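Pesticidial crystal protein CRY2AA (PDB 1I5P) binds to midgut epithelial cells of mosquito and moth larvae and promotes their colloid-osmotic lysis as an insecticidal crystal toxin. Local coordinates at residues M153-L158 / M183-I188; R209-R213 / L629-Y633. One frame throughout, in Å; residues are numbered along the deposited sequence.

Both contacts involve the helical bundle of this delta-endotoxin, and their centres lie 15 Å apart. Contact 1 is internal to the bundle, almost wholly buried, and joins helix 145-160 to helix 170-193, the central helix of this family's bundle. Contact 2 lies where helix 202-232 faces the very end of the chain, which follows the last strand of the C-terminal sandwich; of its touching residues L212 and L632 are buried. The two contacts touch directly, through the face of helix 202-232 that packs on helices 145-160 and 170-193. I188 of contact 1 places CG2 3.5 Å from the backbone N of L212 in contact 2, while Q154 OE1 lies 3.5 Å from Y211 CE1.

Contact 1: M153-L158 / M183-I188; sequences MQQLFL and MHLSFI
H184 has a polar partner at each imidazole nitrogen: Q154 across the contact reaches NE2, and Y219 of helix 202-232 bonds ND1. The first bond is weak despite its length, 2.7 Å from Q154 NE2 to H184 NE2, because the N-H...N angle is only 124°, far from straight. It lies between nearly antiparallel helices of the toxin's helical bundle, their local axes 10.5 Å apart. Bent at chi2 (70°), the Q154 chain brings its amide to the edge of the imidazole and also to the rim of F187. An amide suits this buried place, offering an N-H to the ring without a full charge.

F157, H184 and F187 form an aromatic cluster. The H184 backbone lies over one face of F157, with H184 CA 3.6 Å from the ring centroid, and F157 CB in turn sits over the imidazole; the two rings themselves are slid apart and barely overlap. F187 meets F157 obliquely, with F187 CB 3.4 Å from F157 CE1. M153 suits both phenyls because its flexible chain curls: CG rests over a face of F187, 3.6 Å from CE1, and the terminal CE comes back over the F157 face opposite H184 CA.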
loop_
_atom_site.group_PDB
_atom_site.type_symbol
_atom_site.label_atom_id
_atom_site.label_comp_id
_atom_site.label_asym_id
_atom_site.label_seq_id
_atom_site.Cartn_x
_atom_site.Cartn_y
_atom_site.Cartn_z
ATOM N N MET A 153 5.208 23.201 -22.833
ATOM C CA MET A 153 4.923 21.872 -22.302
ATOM C C MET A 153 3.806 21.933 -21.263
ATOM O O MET A 153 2.901 21.095 -21.263
ATOM C CB MET A 153 6.190 21.279 -21.673
ATOM C CG MET A 153 6.043 19.852 -21.159
ATOM S SD MET A 153 5.748 18.642 -22.465
ATOM C CE MET A 153 3.979 18.372 -22.324
ATOM N N GLN A 154 3.877 22.932 -20.386
ATOM C CA GLN A 154 2.882 23.101 -19.334
ATOM C C GLN A 154 1.488 23.239 -19.912
ATOM O O GLN A 154 0.544 22.591 -19.449
ATOM C CB GLN A 154 3.206 24.337 -18.484
ATOM C CG GLN A 154 2.047 24.842 -17.608
ATOM C CD GLN A 154 1.694 23.925 -16.435
ATOM O OE1 GLN A 154 0.760 24.204 -15.677
ATOM N NE2 GLN A 154 2.441 22.839 -16.276
ATOM N N GLN A 155 1.360 24.091 -20.924
ATOM C CA GLN A 155 0.069 24.316 -21.552
ATOM C C GLN A 155 -0.383 23.055 -22.274
ATOM O O GLN A 155 -1.570 22.738 -22.295
ATOM C CB GLN A 155 0.153 25.488 -22.527
ATOM C CG GLN A 155 -1.186 25.876 -23.133
ATOM C CD GLN A 155 -2.236 26.154 -22.079
ATOM O OE1 GLN A 155 -2.041 26.996 -21.202
ATOM N NE2 GLN A 155 -3.359 25.446 -22.157
ATOM N N LEU A 156 0.565 22.332 -22.862
ATOM C CA LEU A 156 0.228 21.101 -23.563
ATOM C C LEU A 156 -0.301 20.055 -22.584
ATOM O O LEU A 156 -1.200 19.286 -22.918
ATOM C CB LEU A 156 1.452 20.568 -24.319
ATOM C CG LEU A 156 1.796 21.373 -25.578
ATOM C CD1 LEU A 156 3.133 20.930 -26.141
ATOM C CD2 LEU A 156 0.685 21.193 -26.614
ATOM N N PHE A 157 0.251 20.030 -21.373
ATOM C CA PHE A 157 -0.201 19.085 -20.354
ATOM C C PHE A 157 -1.651 19.404 -19.981
ATOM O O PHE A 157 -2.487 18.508 -19.842
ATOM C CB PHE A 157 0.678 19.184 -19.104
ATOM C CG PHE A 157 1.816 18.197 -19.073
ATOM C CD1 PHE A 157 3.111 18.620 -18.784
ATOM C CD2 PHE A 157 1.587 16.840 -19.285
ATOM C CE1 PHE A 157 4.165 17.708 -18.701
ATOM C CE2 PHE A 157 2.630 15.918 -19.205
ATOM C CZ PHE A 157 3.924 16.353 -18.910
ATOM N N LEU A 158 -1.932 20.692 -19.814
ATOM C CA LEU A 158 -3.263 21.158 -19.456
ATOM C C LEU A 158 -4.295 20.852 -20.541
ATOM O O LEU A 158 -5.469 20.645 -20.243
ATOM C CB LEU A 158 -3.231 22.664 -19.186
ATOM C CG LEU A 158 -2.359 23.127 -18.017
ATOM C CD1 LEU A 158 -2.432 24.644 -17.893
ATOM C CD2 LEU A 158 -2.834 22.462 -16.732
ATOM N N MET A 183 3.130 12.261 -15.222
ATOM C CA MET A 183 3.972 13.006 -16.143
ATOM C C MET A 183 3.949 14.509 -15.893
ATOM O O MET A 183 4.996 15.152 -15.862
ATOM C CB MET A 183 3.556 12.702 -17.584
ATOM C CG MET A 183 3.754 11.240 -17.977
ATOM S SD MET A 183 2.966 10.826 -19.546
ATOM C CE MET A 183 2.226 9.238 -19.182
ATOM N N HIS A 184 2.759 15.069 -15.708
ATOM C CA HIS A 184 2.634 16.504 -15.469
ATOM C C HIS A 184 3.261 16.936 -14.140
ATOM O O HIS A 184 4.010 17.917 -14.089
ATOM C CB HIS A 184 1.159 16.925 -15.492
ATOM C CG HIS A 184 0.957 18.411 -15.521
ATOM N ND1 HIS A 184 -0.252 19.003 -15.220
ATOM C CD2 HIS A 184 1.809 19.423 -15.814
ATOM C CE1 HIS A 184 -0.133 20.314 -15.322
ATOM N NE2 HIS A 184 1.106 20.597 -15.681
ATOM N N LEU A 185 2.952 16.210 -13.068
ATOM C CA LEU A 185 3.484 16.550 -11.753
ATOM C C LEU A 185 4.993 16.355 -11.691
ATOM O O LEU A 185 5.693 17.125 -11.025
ATOM C CB LEU A 185 2.789 15.722 -10.668
ATOM C CG LEU A 185 1.323 16.094 -10.409
ATOM C CD1 LEU A 185 0.725 15.171 -9.353
ATOM C CD2 LEU A 185 1.236 17.547 -9.953
ATOM N N SER A 186 5.485 15.334 -12.390
ATOM C CA SER A 186 6.918 15.055 -12.431
ATOM C C SER A 186 7.604 16.213 -13.152
ATOM O O SER A 186 8.696 16.647 -12.768
ATOM C CB SER A 186 7.189 13.750 -13.182
ATOM O OG SER A 186 6.677 12.631 -12.469
ATOM N N PHE A 187 6.943 16.690 -14.207
ATOM C CA PHE A 187 7.413 17.804 -15.025
ATOM C C PHE A 187 7.554 19.050 -14.157
ATOM O O PHE A 187 8.586 19.721 -14.168
ATOM C CB PHE A 187 6.408 18.061 -16.162
ATOM C CG PHE A 187 6.487 19.446 -16.753
ATOM C CD1 PHE A 187 7.541 19.804 -17.591
ATOM C CD2 PHE A 187 5.509 20.397 -16.462
ATOM C CE1 PHE A 187 7.625 21.087 -18.133
ATOM C CE2 PHE A 187 5.585 21.687 -17.003
ATOM C CZ PHE A 187 6.649 22.029 -17.840
ATOM N N ILE A 188 6.505 19.352 -13.403
ATOM C CA ILE A 188 6.502 20.507 -12.518
ATOM C C ILE A 188 7.630 20.412 -11.489
ATOM O O ILE A 188 8.356 21.377 -11.261
ATOM C CB ILE A 188 5.138 20.631 -11.805
ATOM C CG1 ILE A 188 4.060 20.960 -12.845
ATOM C CG2 ILE A 188 5.203 21.698 -10.707
ATOM C CD1 ILE A 188 2.626 20.836 -12.334
#

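Contact 2: R209-R213 / L629-Y633; sequences RDYLR and LPPLY
This is an interdomain contact, in which the last residues of the chain, beyond the final strand of the C-terminal lectin-like jelly-roll sandwich, lie against helix 202-232 of the helical bundle. Y633, the C-terminal residue, does most of the touching. Its CG stands between the backbone N and the carbonyl carbon (chi1 60°), which turns the ring onto the helix. R213 CB lies over the middle of one ring face, 3.5 Å from the centroid, in a CH-pi contact, and the aliphatic CG of R213 runs on past Y633 CE1. At the ring edge L212 CG meets Y633 CE2 at 3.6 Å, the two side chains crossing at about a right angle. A broad flat ring suits this place, since it can use face and edge together.

L632 CD1 meets L212 CD2 at 3.8 Å, and I192 and L193 of helix 170-193 extend this apolar patch. The L632 backbone also bonds to K263. R213 directs its charged end elsewhere, NH2 bonding the carbonyl oxygen of N577, so this one residue meets the sandwich domain at two places. The R209 chain, extended from CG to NE, runs alongside L632 O, with CD within 3.4 Å of it, and its NH1 donates to that same L632 O at 2.9 Å, with an N-H...O angle of 152°.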
loop_
_atom_site.group_PDB
_atom_site.type_symbol
_atom_site.label_atom_id
_atom_site.label_comp_id
_atom_site.label_asym_id
_atom_site.label_seq_id
_atom_site.Cartn_x
_atom_site.Cartn_y
_atom_site.Cartn_z
ATOM N N ARG A 209 6.131 26.285 -7.819
ATOM C CA ARG A 209 6.016 25.666 -6.504
ATOM C C ARG A 209 4.514 25.556 -6.222
ATOM O O ARG A 209 4.047 24.548 -5.693
ATOM C CB ARG A 209 6.685 26.526 -5.421
ATOM C CG ARG A 209 8.210 26.611 -5.478
ATOM C CD ARG A 209 8.719 27.437 -4.297
ATOM N NE ARG A 209 10.164 27.671 -4.301
ATOM C CZ ARG A 209 11.083 26.800 -3.894
ATOM N NH1 ARG A 209 10.729 25.604 -3.443
ATOM N NH2 ARG A 209 12.364 27.144 -3.908
ATOM N N ASP A 210 3.758 26.596 -6.582
ATOM C CA ASP A 210 2.310 26.588 -6.368
ATOM C C ASP A 210 1.660 25.563 -7.283
ATOM O O ASP A 210 0.673 24.927 -6.911
ATOM C CB ASP A 210 1.695 27.967 -6.633
ATOM C CG ASP A 210 2.034 28.980 -5.556
ATOM O OD1 ASP A 210 2.401 28.566 -4.437
ATOM O OD2 ASP A 210 1.919 30.195 -5.829
ATOM N N TYR A 211 2.210 25.412 -8.484
ATOM C CA TYR A 211 1.688 24.434 -9.430
ATOM C C TYR A 211 1.754 23.026 -8.831
ATOM O O TYR A 211 0.775 22.278 -8.863
ATOM C CB TYR A 211 2.495 24.467 -10.732
ATOM C CG TYR A 211 2.092 25.545 -11.721
ATOM C CD1 TYR A 211 2.778 25.693 -12.927
ATOM C CD2 TYR A 211 1.017 26.396 -11.470
ATOM C CE1 TYR A 211 2.404 26.658 -13.860
ATOM C CE2 TYR A 211 0.633 27.367 -12.398
ATOM C CZ TYR A 211 1.330 27.489 -13.590
ATOM O OH TYR A 211 0.947 28.420 -14.527
ATOM N N LEU A 212 2.913 22.667 -8.286
ATOM C CA LEU A 212 3.080 21.341 -7.703
ATOM C C LEU A 212 2.015 21.087 -6.641
ATOM O O LEU A 212 1.382 20.032 -6.620
ATOM C CB LEU A 212 4.472 21.194 -7.081
ATOM C CG LEU A 212 4.805 19.779 -6.584
ATOM C CD1 LEU A 212 4.722 18.794 -7.747
ATOM C CD2 LEU A 212 6.199 19.753 -5.963
ATOM N N ARG A 213 1.814 22.060 -5.761
ATOM C CA ARG A 213 0.819 21.909 -4.715
ATOM C C ARG A 213 -0.602 21.890 -5.274
ATOM O O ARG A 213 -1.367 20.958 -5.010
ATOM C CB ARG A 213 0.922 23.036 -3.687
ATOM C CG ARG A 213 -0.133 22.929 -2.577
ATOM C CD ARG A 213 -0.463 24.289 -1.980
ATOM N NE ARG A 213 -1.431 24.213 -0.883
ATOM C CZ ARG A 213 -2.756 24.247 -1.022
ATOM N NH1 ARG A 213 -3.313 24.361 -2.220
ATOM N NH2 ARG A 213 -3.530 24.178 0.054
ATOM N N LEU A 629 17.120 20.005 3.855
ATOM C CA LEU A 629 16.278 19.785 2.684
ATOM C C LEU A 629 14.838 20.165 2.981
ATOM O O LEU A 629 13.982 19.300 3.179
ATOM C CB LEU A 629 16.345 18.320 2.240
ATOM C CG LEU A 629 17.707 17.788 1.781
ATOM C CD1 LEU A 629 17.563 16.329 1.374
ATOM C CD2 LEU A 629 18.220 18.619 0.609
ATOM N N PRO A 630 14.551 21.474 3.037
ATOM C CA PRO A 630 13.180 21.904 3.311
ATOM C C PRO A 630 12.252 21.514 2.156
ATOM O O PRO A 630 12.694 21.358 1.018
ATOM C CB PRO A 630 13.323 23.415 3.463
ATOM C CG PRO A 630 14.449 23.731 2.510
ATOM C CD PRO A 630 15.436 22.636 2.849
ATOM N N PRO A 631 10.950 21.339 2.436
ATOM C CA PRO A 631 9.999 20.966 1.378
ATOM C C PRO A 631 9.823 22.057 0.309
ATOM O O PRO A 631 10.040 23.244 0.572
ATOM C CB PRO A 631 8.718 20.686 2.157
ATOM C CG PRO A 631 8.828 21.642 3.321
ATOM C CD PRO A 631 10.269 21.424 3.740
ATOM N N LEU A 632 9.420 21.649 -0.894
ATOM C CA LEU A 632 9.255 22.585 -2.008
ATOM C C LEU A 632 8.172 23.640 -1.788
ATOM O O LEU A 632 8.164 24.674 -2.448
ATOM C CB LEU A 632 9.000 21.812 -3.310
ATOM C CG LEU A 632 10.099 20.802 -3.677
ATOM C CD1 LEU A 632 9.892 20.305 -5.095
ATOM C CD2 LEU A 632 11.478 21.450 -3.546
ATOM N N TYR A 633 7.264 23.372 -0.859
ATOM C CA TYR A 633 6.197 24.306 -0.531
ATOM C C TYR A 633 5.592 23.947 0.813
ATOM O O TYR A 633 5.036 24.854 1.466
ATOM C CB TYR A 633 5.125 24.322 -1.633
ATOM C CG TYR A 633 4.430 22.999 -1.900
ATOM C CD1 TYR A 633 3.503 22.478 -0.997
ATOM C CD2 TYR A 633 4.693 22.278 -3.062
ATOM C CE1 TYR A 633 2.855 21.272 -1.248
ATOM C CE2 TYR A 633 4.051 21.067 -3.322
ATOM C CZ TYR A 633 3.138 20.571 -2.414
ATOM O OH TYR A 633 2.524 19.368 -2.669
ATOM O OXT TYR A 633 5.676 22.757 1.193
#